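Local coordinates for Old Yellow Enzyme (Pichia, PDB 6AGZ), which probably catalyses the asymmetric reduction of carbon-carbon double bonds in enone compounds, using bound flavin mononucleotide as its redox cofactor, at residues S51-R56 with S105-Q110; G61-T66 with F181-V186; R344-T347 with L352-R355. All blocks are in the same frame, centred on the assembly; numbering follows the deposited sequence.

Contact 1: S51-R56 with S105-Q110; sequences SYYSQR and SHISMQ. With FMN (flavin mononucleotide), chain C.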
loop_
_atom_site.group_PDB
_atom_site.type_symbol
_atom_site.label_atom_id
_atom_site.label_comp_id
_atom_site.label_asym_id
_atom_site.label_seq_id
_atom_site.Cartn_x
_atom_site.Cartn_y
_atom_site.Cartn_z
ATOM N N SER A 51 3.891 37.382 -18.222
ATOM C CA SER A 51 3.217 38.167 -17.193
ATOM C C SER A 51 2.447 37.265 -16.235
ATOM O O SER A 51 2.393 37.524 -15.024
ATOM C CB SER A 51 2.282 39.187 -17.843
ATOM O OG SER A 51 1.503 39.857 -16.868
ATOM N N TYR A 52 1.866 36.188 -16.765
ATOM C CA TYR A 52 1.062 35.266 -15.968
ATOM C C TYR A 52 1.881 34.650 -14.840
ATOM O O TYR A 52 1.462 34.660 -13.676
ATOM C CB TYR A 52 0.486 34.191 -16.893
ATOM C CG TYR A 52 -0.246 33.047 -16.230
ATOM C CD1 TYR A 52 -1.579 33.166 -15.861
ATOM C CD2 TYR A 52 0.384 31.827 -16.021
ATOM C CE1 TYR A 52 -2.256 32.112 -15.275
ATOM C CE2 TYR A 52 -0.283 30.768 -15.437
ATOM C CZ TYR A 52 -1.603 30.916 -15.067
ATOM O OH TYR A 52 -2.271 29.863 -14.485
ATOM N N TYR A 53 3.058 34.113 -15.163
ATOM C CA TYR A 53 3.923 33.561 -14.127
ATOM C C TYR A 53 4.621 34.651 -13.322
ATOM O O TYR A 53 4.967 34.429 -12.156
ATOM C CB TYR A 53 4.959 32.623 -14.747
ATOM C CG TYR A 53 4.377 31.327 -15.263
ATOM C CD1 TYR A 53 4.074 30.286 -14.396
ATOM C CD2 TYR A 53 4.132 31.142 -16.617
ATOM C CE1 TYR A 53 3.540 29.099 -14.862
ATOM C CE2 TYR A 53 3.600 29.959 -17.093
ATOM C CZ TYR A 53 3.307 28.941 -16.212
ATOM O OH TYR A 53 2.777 27.761 -16.683
ATOM N N SER A 54 4.835 35.824 -13.923
ATOM C CA SER A 54 5.500 36.916 -13.217
ATOM C C SER A 54 4.663 37.400 -12.040
ATOM O O SER A 54 5.183 37.603 -10.937
ATOM C CB SER A 54 5.787 38.065 -14.184
ATOM O OG SER A 54 6.329 39.183 -13.501
ATOM N N GLN A 55 3.359 37.595 -12.260
ATOM C CA GLN A 55 2.492 38.057 -11.180
ATOM C C GLN A 55 2.429 37.050 -10.039
ATOM O O GLN A 55 2.288 37.438 -8.874
ATOM C CB GLN A 55 1.089 38.336 -11.714
ATOM C CG GLN A 55 1.031 39.417 -12.779
ATOM C CD GLN A 55 -0.368 39.618 -13.321
ATOM O OE1 GLN A 55 -1.348 39.553 -12.579
ATOM N NE2 GLN A 55 -0.471 39.857 -14.623
ATOM N N ARG A 56 2.540 35.761 -10.349
ATOM C CA ARG A 56 2.484 34.717 -9.338
ATOM C C ARG A 56 3.836 34.443 -8.698
ATOM O O ARG A 56 3.889 33.790 -7.649
ATOM C CB ARG A 56 1.910 33.438 -9.952
ATOM C CG ARG A 56 0.429 33.581 -10.237
ATOM C CD ARG A 56 -0.080 32.657 -11.324
ATOM N NE ARG A 56 -1.514 32.854 -11.512
ATOM C CZ ARG A 56 -2.046 33.861 -12.198
ATOM N NH1 ARG A 56 -1.260 34.766 -12.768
ATOM N NH2 ARG A 56 -3.362 33.969 -12.313
ATOM N N SER A 105 11.020 34.138 -6.698
ATOM C CA SER A 105 10.404 32.828 -6.571
ATOM C C SER A 105 11.237 31.787 -7.311
ATOM O O SER A 105 12.297 32.080 -7.872
ATOM C CB SER A 105 8.965 32.853 -7.087
ATOM O OG SER A 105 8.155 33.703 -6.294
ATOM N N HIS A 106 10.738 30.554 -7.308
ATOM C CA HIS A 106 11.405 29.426 -7.936
ATOM C C HIS A 106 10.382 28.651 -8.753
ATOM O O HIS A 106 9.178 28.708 -8.489
ATOM C CB HIS A 106 12.066 28.526 -6.886
ATOM C CG HIS A 106 12.752 29.288 -5.795
ATOM N ND1 HIS A 106 14.108 29.536 -5.797
ATOM C CD2 HIS A 106 12.267 29.866 -4.670
ATOM C CE1 HIS A 106 14.429 30.229 -4.719
ATOM N NE2 HIS A 106 13.330 30.443 -4.018
ATOM N N ILE A 107 10.863 27.924 -9.758
ATOM C CA ILE A 107 9.973 27.318 -10.740
ATOM C C ILE A 107 10.499 25.949 -11.157
ATOM O O ILE A 107 11.706 25.753 -11.334
ATOM C CB ILE A 107 9.782 28.243 -11.962
ATOM C CG1 ILE A 107 8.720 27.680 -12.908
ATOM C CG2 ILE A 107 11.104 28.480 -12.686
ATOM C CD1 ILE A 107 8.242 28.680 -13.936
ATOM N N SER A 108 9.577 24.998 -11.291
ATOM C CA SER A 108 9.840 23.678 -11.839
ATOM C C SER A 108 8.989 23.487 -13.087
ATOM O O SER A 108 7.867 23.991 -13.169
ATOM C CB SER A 108 9.523 22.577 -10.817
ATOM O OG SER A 108 9.491 21.297 -11.426
ATOM N N MET A 109 9.527 22.769 -14.067
ATOM C CA MET A 109 8.799 22.465 -15.293
ATOM C C MET A 109 8.333 21.017 -15.263
ATOM O O MET A 109 9.144 20.104 -15.071
ATOM C CB MET A 109 9.653 22.716 -16.535
ATOM C CG MET A 109 9.073 22.058 -17.785
ATOM S SD MET A 109 9.845 22.540 -19.340
ATOM C CE MET A 109 9.081 24.132 -19.628
ATOM N N GLN A 110 7.033 20.809 -15.454
ATOM C CA GLN A 110 6.483 19.469 -15.595
ATOM C C GLN A 110 6.549 19.054 -17.058
ATOM O O GLN A 110 6.152 19.817 -17.945
ATOM C CB GLN A 110 5.041 19.408 -15.089
ATOM C CG GLN A 110 4.497 17.991 -14.996
ATOM C CD GLN A 110 2.993 17.948 -14.811
ATOM O OE1 GLN A 110 2.250 18.610 -15.532
ATOM N NE2 GLN A 110 2.537 17.165 -13.840
HETATM N N1 FMN C . -2.174 18.597 -13.310
HETATM C C2 FMN C . -1.008 18.165 -13.916
HETATM O O2 FMN C . -0.296 17.333 -13.355
HETATM N N3 FMN C . -0.641 18.661 -15.150
HETATM C C4 FMN C . -1.438 19.593 -15.780
HETATM O O4 FMN C . -1.118 20.040 -16.880
HETATM C C4A FMN C . -2.609 20.028 -15.172
HETATM N N5 FMN C . -3.402 20.957 -15.805
HETATM C C5A FMN C . -4.563 21.396 -15.207
HETATM C C6 FMN C . -5.358 22.334 -15.853
HETATM C C7 FMN C . -6.530 22.781 -15.259
HETATM C C7M FMN C . -7.385 23.796 -15.956
HETATM C C8 FMN C . -6.910 22.290 -14.017
HETATM C C8M FMN C . -8.177 22.772 -13.374
HETATM C C9 FMN C . -6.117 21.350 -13.374
HETATM C C9A FMN C . -4.939 20.900 -13.964
HETATM N N10 FMN C . -4.144 19.963 -13.327
HETATM C C10 FMN C . -2.980 19.528 -13.932
HETATM C "C1'" FMN C . -4.538 19.432 -11.979
HETATM C "C2'" FMN C . -4.025 20.418 -10.925
HETATM O "O2'" FMN C . -2.617 20.478 -10.993
HETATM C "C3'" FMN C . -4.462 20.067 -9.504
HETATM O "O3'" FMN C . -3.909 18.828 -9.120
HETATM C "C4'" FMN C . -5.983 20.019 -9.393
HETATM O "O4'" FMN C . -6.538 21.162 -10.005
HETATM C "C5'" FMN C . -6.445 19.972 -7.942
HETATM O "O5'" FMN C . -5.894 21.062 -7.236
HETATM P P FMN C . -6.838 22.277 -6.763
HETATM O O1P FMN C . -8.012 21.718 -5.995
HETATM O O2P FMN C . -6.058 23.216 -5.875
HETATM O O3P FMN C . -7.326 23.023 -7.981
#

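Contact 2: G61-T66 with F181-V186; sequences GGLLIT and FDMVEV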
loop_
_atom_site.group_PDB
_atom_site.type_symbol
_atom_site.label_atom_id
_atom_site.label_comp_id
_atom_site.label_asym_id
_atom_site.label_seq_id
_atom_site.Cartn_x
_atom_site.Cartn_y
_atom_site.Cartn_z
ATOM N N GLY A 61 8.173 34.039 -3.077
ATOM C CA GLY A 61 9.264 33.263 -2.523
ATOM C C GLY A 61 9.122 31.760 -2.636
ATOM O O GLY A 61 10.099 31.044 -2.383
ATOM N N GLY A 62 7.947 31.253 -3.007
ATOM C CA GLY A 62 7.690 29.827 -3.062
ATOM C C GLY A 62 7.993 29.219 -4.416
ATOM O O GLY A 62 8.731 29.778 -5.232
ATOM N N LEU A 63 7.406 28.048 -4.656
ATOM C CA LEU A 63 7.643 27.283 -5.873
ATOM C C LEU A 63 6.445 27.389 -6.808
ATOM O O LEU A 63 5.296 27.241 -6.376
ATOM C CB LEU A 63 7.918 25.811 -5.556
ATOM C CG LEU A 63 8.147 24.909 -6.774
ATOM C CD1 LEU A 63 9.445 25.270 -7.481
ATOM C CD2 LEU A 63 8.134 23.438 -6.381
ATOM N N LEU A 64 6.721 27.648 -8.081
ATOM C CA LEU A 64 5.743 27.520 -9.149
ATOM C C LEU A 64 6.091 26.303 -9.993
ATOM O O LEU A 64 7.262 25.945 -10.140
ATOM C CB LEU A 64 5.711 28.771 -10.034
ATOM C CG LEU A 64 5.552 30.143 -9.372
ATOM C CD1 LEU A 64 5.600 31.239 -10.425
ATOM C CD2 LEU A 64 4.261 30.224 -8.576
ATOM N N ILE A 65 5.068 25.655 -10.541
ATOM C CA ILE A 65 5.256 24.543 -11.464
ATOM C C ILE A 65 4.547 24.889 -12.763
ATOM O O ILE A 65 3.366 25.255 -12.753
ATOM C CB ILE A 65 4.739 23.213 -10.887
ATOM C CG1 ILE A 65 5.328 22.972 -9.498
ATOM C CG2 ILE A 65 5.113 22.065 -11.810
ATOM C CD1 ILE A 65 4.891 21.668 -8.870
ATOM N N THR A 66 5.268 24.779 -13.874
ATOM C CA THR A 66 4.714 25.161 -15.160
ATOM C C THR A 66 3.592 24.216 -15.570
ATOM O O THR A 66 3.493 23.078 -15.104
ATOM C CB THR A 66 5.786 25.150 -16.248
ATOM O OG1 THR A 66 6.124 23.794 -16.571
ATOM C CG2 THR A 66 7.025 25.874 -15.779
ATOM N N PHE A 181 15.464 26.113 -15.132
ATOM C CA PHE A 181 14.464 25.689 -14.160
ATOM C C PHE A 181 15.134 25.062 -12.941
ATOM O O PHE A 181 16.219 24.480 -13.028
ATOM C CB PHE A 181 13.492 24.684 -14.784
ATOM C CG PHE A 181 12.518 25.292 -15.753
ATOM C CD1 PHE A 181 11.319 25.826 -15.306
ATOM C CD2 PHE A 181 12.788 25.313 -17.112
ATOM C CE1 PHE A 181 10.415 26.378 -16.194
ATOM C CE2 PHE A 181 11.887 25.864 -18.005
ATOM C CZ PHE A 181 10.699 26.397 -17.545
ATOM N N ASP A 182 14.470 25.180 -11.789
ATOM C CA ASP A 182 15.024 24.616 -10.563
ATOM C C ASP A 182 14.820 23.108 -10.499
ATOM O O ASP A 182 15.686 22.384 -9.996
ATOM C CB ASP A 182 14.403 25.294 -9.341
ATOM C CG ASP A 182 14.679 26.785 -9.300
ATOM O OD1 ASP A 182 15.808 27.172 -8.925
ATOM O OD2 ASP A 182 13.773 27.571 -9.642
ATOM N N MET A 183 13.688 22.618 -11.000
ATOM C CA MET A 183 13.433 21.189 -11.076
ATOM C C MET A 183 12.788 20.867 -12.414
ATOM O O MET A 183 12.371 21.754 -13.164
ATOM C CB MET A 183 12.521 20.693 -9.945
ATOM C CG MET A 183 13.050 20.918 -8.548
ATOM S SD MET A 183 12.394 22.430 -7.824
ATOM C CE MET A 183 13.025 22.298 -6.152
ATOM N N VAL A 184 12.712 19.573 -12.701
ATOM C CA VAL A 184 11.934 19.053 -13.814
ATOM C C VAL A 184 11.052 17.940 -13.264
ATOM O O VAL A 184 11.538 17.037 -12.572
ATOM C CB VAL A 184 12.837 18.570 -14.972
ATOM C CG1 VAL A 184 13.650 17.326 -14.600
ATOM C CG2 VAL A 184 12.019 18.340 -16.220
ATOM N N GLU A 185 9.750 18.040 -13.506
ATOM C CA GLU A 185 8.772 17.144 -12.901
ATOM C C GLU A 185 8.227 16.203 -13.964
ATOM O O GLU A 185 7.683 16.649 -14.979
ATOM C CB GLU A 185 7.634 17.921 -12.241
ATOM C CG GLU A 185 6.516 17.027 -11.725
ATOM C CD GLU A 185 5.407 17.804 -11.048
ATOM O OE1 GLU A 185 5.707 18.829 -10.399
ATOM O OE2 GLU A 185 4.235 17.393 -11.165
ATOM N N VAL A 186 8.369 14.904 -13.724
ATOM C CA VAL A 186 7.885 13.892 -14.653
ATOM C C VAL A 186 6.400 13.671 -14.385
ATOM O O VAL A 186 6.012 13.200 -13.312
ATOM C CB VAL A 186 8.681 12.591 -14.522
ATOM C CG1 VAL A 186 8.033 11.505 -15.330
ATOM C CG2 VAL A 186 10.114 12.807 -14.984
#

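Contact 3: R344-T347 with L352-R355; sequences RYFT and LPNR. With FMN (flavin mononucleotide), chain C.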
loop_
_atom_site.group_PDB
_atom_site.type_symbol
_atom_site.label_atom_id
_atom_site.label_comp_id
_atom_site.label_asym_id
_atom_site.label_seq_id
_atom_site.Cartn_x
_atom_site.Cartn_y
_atom_site.Cartn_z
ATOM N N ARG A 344 -6.609 25.730 -8.909
ATOM C CA ARG A 344 -7.745 26.438 -9.491
ATOM C C ARG A 344 -7.865 27.858 -8.950
ATOM O O ARG A 344 -8.157 28.793 -9.704
ATOM C CB ARG A 344 -9.032 25.647 -9.250
ATOM C CG ARG A 344 -9.181 24.451 -10.183
ATOM C CD ARG A 344 -10.391 23.594 -9.845
ATOM N NE ARG A 344 -10.156 22.737 -8.685
ATOM C CZ ARG A 344 -10.978 21.766 -8.299
ATOM N NH1 ARG A 344 -12.089 21.525 -8.981
ATOM N NH2 ARG A 344 -10.687 21.034 -7.232
ATOM N N TYR A 345 -7.632 28.045 -7.651
ATOM C CA TYR A 345 -7.679 29.389 -7.092
ATOM C C TYR A 345 -6.448 30.214 -7.442
ATOM O O TYR A 345 -6.517 31.446 -7.404
ATOM C CB TYR A 345 -7.858 29.331 -5.575
ATOM C CG TYR A 345 -9.295 29.116 -5.165
ATOM C CD1 TYR A 345 -10.223 30.143 -5.265
ATOM C CD2 TYR A 345 -9.726 27.886 -4.689
ATOM C CE1 TYR A 345 -11.540 29.955 -4.899
ATOM C CE2 TYR A 345 -11.042 27.687 -4.319
ATOM C CZ TYR A 345 -11.944 28.724 -4.426
ATOM O OH TYR A 345 -13.255 28.529 -4.057
ATOM N N PHE A 346 -5.332 29.571 -7.786
ATOM C CA PHE A 346 -4.167 30.327 -8.230
ATOM C C PHE A 346 -4.395 30.937 -9.607
ATOM O O PHE A 346 -3.786 31.961 -9.939
ATOM C CB PHE A 346 -2.929 29.432 -8.238
ATOM C CG PHE A 346 -1.710 30.076 -7.640
ATOM C CD1 PHE A 346 -1.408 31.403 -7.900
ATOM C CD2 PHE A 346 -0.869 29.353 -6.808
ATOM C CE1 PHE A 346 -0.287 31.994 -7.343
ATOM C CE2 PHE A 346 0.253 29.939 -6.251
ATOM C CZ PHE A 346 0.545 31.261 -6.521
ATOM N N THR A 347 -5.270 30.331 -10.414
ATOM C CA THR A 347 -5.565 30.881 -11.734
ATOM C C THR A 347 -6.290 32.217 -11.628
ATOM O O THR A 347 -6.038 33.132 -12.423
ATOM C CB THR A 347 -6.399 29.890 -12.546
ATOM O OG1 THR A 347 -7.680 29.714 -11.927
ATOM C CG2 THR A 347 -5.692 28.543 -12.633
ATOM N N LEU A 352 -2.352 35.120 -4.682
ATOM C CA LEU A 352 -2.825 34.133 -3.714
ATOM C C LEU A 352 -1.917 33.960 -2.500
ATOM O O LEU A 352 -2.453 33.797 -1.390
ATOM C CB LEU A 352 -3.032 32.782 -4.419
ATOM C CG LEU A 352 -3.595 31.648 -3.554
ATOM C CD1 LEU A 352 -5.042 31.938 -3.188
ATOM C CD2 LEU A 352 -3.476 30.300 -4.252
ATOM N N PRO A 353 -0.579 33.968 -2.616
ATOM C CA PRO A 353 0.244 33.839 -1.398
ATOM C C PRO A 353 -0.053 34.891 -0.343
ATOM O O PRO A 353 -0.148 34.555 0.844
ATOM C CB PRO A 353 1.674 33.961 -1.937
ATOM C CG PRO A 353 1.588 33.440 -3.320
ATOM C CD PRO A 353 0.249 33.881 -3.836
ATOM N N ASN A 354 -0.204 36.157 -0.733
ATOM C CA ASN A 354 -0.477 37.191 0.259
ATOM C C ASN A 354 -1.898 37.095 0.799
ATOM O O ASN A 354 -2.133 37.393 1.977
ATOM C CB ASN A 354 -0.218 38.575 -0.333
ATOM C CG ASN A 354 1.261 38.896 -0.422
ATOM O OD1 ASN A 354 2.096 38.179 0.130
ATOM N ND2 ASN A 354 1.593 39.986 -1.105
ATOM N N ARG A 355 -2.856 36.681 -0.037
ATOM C CA ARG A 355 -4.233 36.551 0.429
ATOM C C ARG A 355 -4.359 35.434 1.457
ATOM O O ARG A 355 -5.056 35.583 2.468
ATOM C CB ARG A 355 -5.177 36.299 -0.749
ATOM C CG ARG A 355 -5.323 37.470 -1.713
ATOM C CD ARG A 355 -6.612 37.368 -2.506
ATOM N NE ARG A 355 -6.460 37.920 -3.849
ATOM C CZ ARG A 355 -7.469 38.232 -4.659
ATOM N NH1 ARG A 355 -8.713 38.046 -4.259
ATOM N NH2 ARG A 355 -7.216 38.722 -5.863
HETATM N N1 FMN C . -2.174 18.597 -13.310
HETATM C C2 FMN C . -1.008 18.165 -13.916
HETATM O O2 FMN C . -0.296 17.333 -13.355
HETATM N N3 FMN C . -0.641 18.661 -15.150
HETATM C C4 FMN C . -1.438 19.593 -15.780
HETATM O O4 FMN C . -1.118 20.040 -16.880
HETATM C C4A FMN C . -2.609 20.028 -15.172
HETATM N N5 FMN C . -3.402 20.957 -15.805
HETATM C C5A FMN C . -4.563 21.396 -15.207
HETATM C C6 FMN C . -5.358 22.334 -15.853
HETATM C C7 FMN C . -6.530 22.781 -15.259
HETATM C C7M FMN C . -7.385 23.796 -15.956
HETATM C C8 FMN C . -6.910 22.290 -14.017
HETATM C C8M FMN C . -8.177 22.772 -13.374
HETATM C C9 FMN C . -6.117 21.350 -13.374
HETATM C C9A FMN C . -4.939 20.900 -13.964
HETATM N N10 FMN C . -4.144 19.963 -13.327
HETATM C C10 FMN C . -2.980 19.528 -13.932
HETATM C "C1'" FMN C . -4.538 19.432 -11.979
HETATM C "C2'" FMN C . -4.025 20.418 -10.925
HETATM O "O2'" FMN C . -2.617 20.478 -10.993
HETATM C "C3'" FMN C . -4.462 20.067 -9.504
HETATM O "O3'" FMN C . -3.909 18.828 -9.120
HETATM C "C4'" FMN C . -5.983 20.019 -9.393
HETATM O "O4'" FMN C . -6.538 21.162 -10.005
HETATM C "C5'" FMN C . -6.445 19.972 -7.942
HETATM O "O5'" FMN C . -5.894 21.062 -7.236
HETATM P P FMN C . -6.838 22.277 -6.763
HETATM O O1P FMN C . -8.012 21.718 -5.995
HETATM O O2P FMN C . -6.058 23.216 -5.875
HETATM O O3P FMN C . -7.326 23.023 -7.981
#

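Contact 1: S51-R56 with S105-Q110
Tyr53 and Ile107 join helix 47-57 to strand 106-112 of the TIM barrel, but they do so loosely: the end methyl of Ile107 comes obliquely to the Tyr53 ring, and Ile107 CD1 stays 4.5 Å from Tyr53 CD1. Val97 and Val100 of helix 87-102 also pack against Ile107, so a branched apolar residue suits this layer between strand and helices. The phenol at the far end of Tyr53 is satisfied elsewhere, by Glu67.

Packing is tighter along the helix itself. Tyr52 presents its CD2 over the centre of the Tyr53 ring, 3.8 Å above the plane, while its CE1 lies over the centre of the Arg56 guanidinium. That guanidinium is further tied down by Arg56 NH1 donating to Tyr52 O (2.9 Å), slightly out of its own plane. The partly exposed side of the helix is polar instead, with Gln55 NE2 reaching back one turn to Ser51 OG at 3.0 Å.

Down the strand, Gln110 has CG anti to its backbone nitrogen (chi1 -170°) and an extended chain, which delivers its amide to the flavin. FMN N3 donates to Gln110 OE1, and Gln110 NE2 donates to FMN O2 at 2.9 Å with a nearly straight bond (169°). A glutamine amide matches this donor-acceptor pair, and its N-H probably helps the pyrimidine end of the flavin bear negative charge on reduction.

Contact 2: G61-T66 with F181-V186
Thr66 and Phe181 bring a methyl and a flat ring together from opposite directions: Thr66 CG2 comes obliquely to the Phe181 ring, 3.5 Å from Phe181 CE1. The other flat group is the carboxylate of Glu185, where Glu185 OE1 lies 3.3 Å from Ile65 CD1 and 3.6 Å from Ile65 CG2. Ile65 and Glu185 link strands 63-70 and 183-187 of an eight-stranded parallel TIM barrel, while Phe181 sits in the loop leading into the second. These strands are not neighbours, since 106-112 runs between them, so side chains alone make the contact.

Phe181 also packs on Met109, forming an apolar patch that suits an aromatic ring. Thr66 fits beside it because its methyl can turn to the phenylalanine while OG1 points elsewhere, to a weak hydrogen bond from Gln110 N.

With chi1 at 174°, the Glu185 chain leaves opposite its own N and runs out extended, crossing Ile65 at about a right angle. The isoleucine can supply only hydrocarbon, so the buried oxygens find their partners elsewhere: OE1 with the hydroxyl of Tyr281, OE2 weakly with Gln110 NE2. The nearest atoms of this side chain and the bound FMN are about 5 Å apart. Leu63 and Met183 pack together farther along, where the bent methionine chain (chi2 96°) sets Met183 SD 4.1 Å from Leu63 CD1.

Contact 3: R344-T347 with L352-R355
Phe346 and Leu352, with CA atoms 6.1 Å apart, mark the closest backbone approach of two consecutive helices, where a short linker joins the loosely bonded helix 344-348 to helix 352-358. They follow the eighth strand of the TIM barrel, and the start of the first helix belongs to the phosphate-binding site familiar from flavin-dependent barrels.

Leucine suits its place because a branch methyl can rest over the face of an aromatic ring, offset toward its rim: Leu352 CD2 makes a CH-pi contact with Phe346, 4.1 Å from the centroid and 24° off the ring normal. The Pro353 side chain crosses that of Phe346 at about a right angle, with Pro353 CD oblique to the ring and 3.8 Å from Phe346 CZ. Elsewhere the Phe346 ring meets Phe31, and Tyr345 is edge-to-face with Tyr365.

Arg344 turns to the cofactor. A bend at chi3 (-77°) brings the guanidinium edge to the phosphate, with NE donating to FMN O3P at 2.9 Å and NH2 to FMN O1P at 3.0 Å. Its backbone N also donates to FMN O3P, at 3.0 Å, so this one residue grips that oxygen twice. A leucine here would probably cost the phosphate two hydrogen bonds and the positive charge set against it, only the backbone N bond of this residue remaining. The aliphatic part of the arginine also packs on the flavin: Arg344 CG lies 3.7 Å from the ring methyl FMN C8M.

Contacts 1 and 2 interlock, their centres 8 Å apart, because strand 106-112 of contact 1 lies between the two strands of contact 2. Probable hydrogen bonds stitch it to both sides, from Leu64 N to His106 O and from Glu185 N to Met109 O, each 2.7 Å. Contact 3 is centred 13 Å from contact 1 and is tied to it by Arg56, whose NE donates to Phe346 O at 2.9 Å. Contacts 2 and 3, about 17 Å apart between centres, do not touch. FMN is the common reference: contact 1 holds the pyrimidine end of the flavin, contact 3 the phosphate, and in contact 2 the Glu185 side chain comes within about 5 Å (nearest atoms).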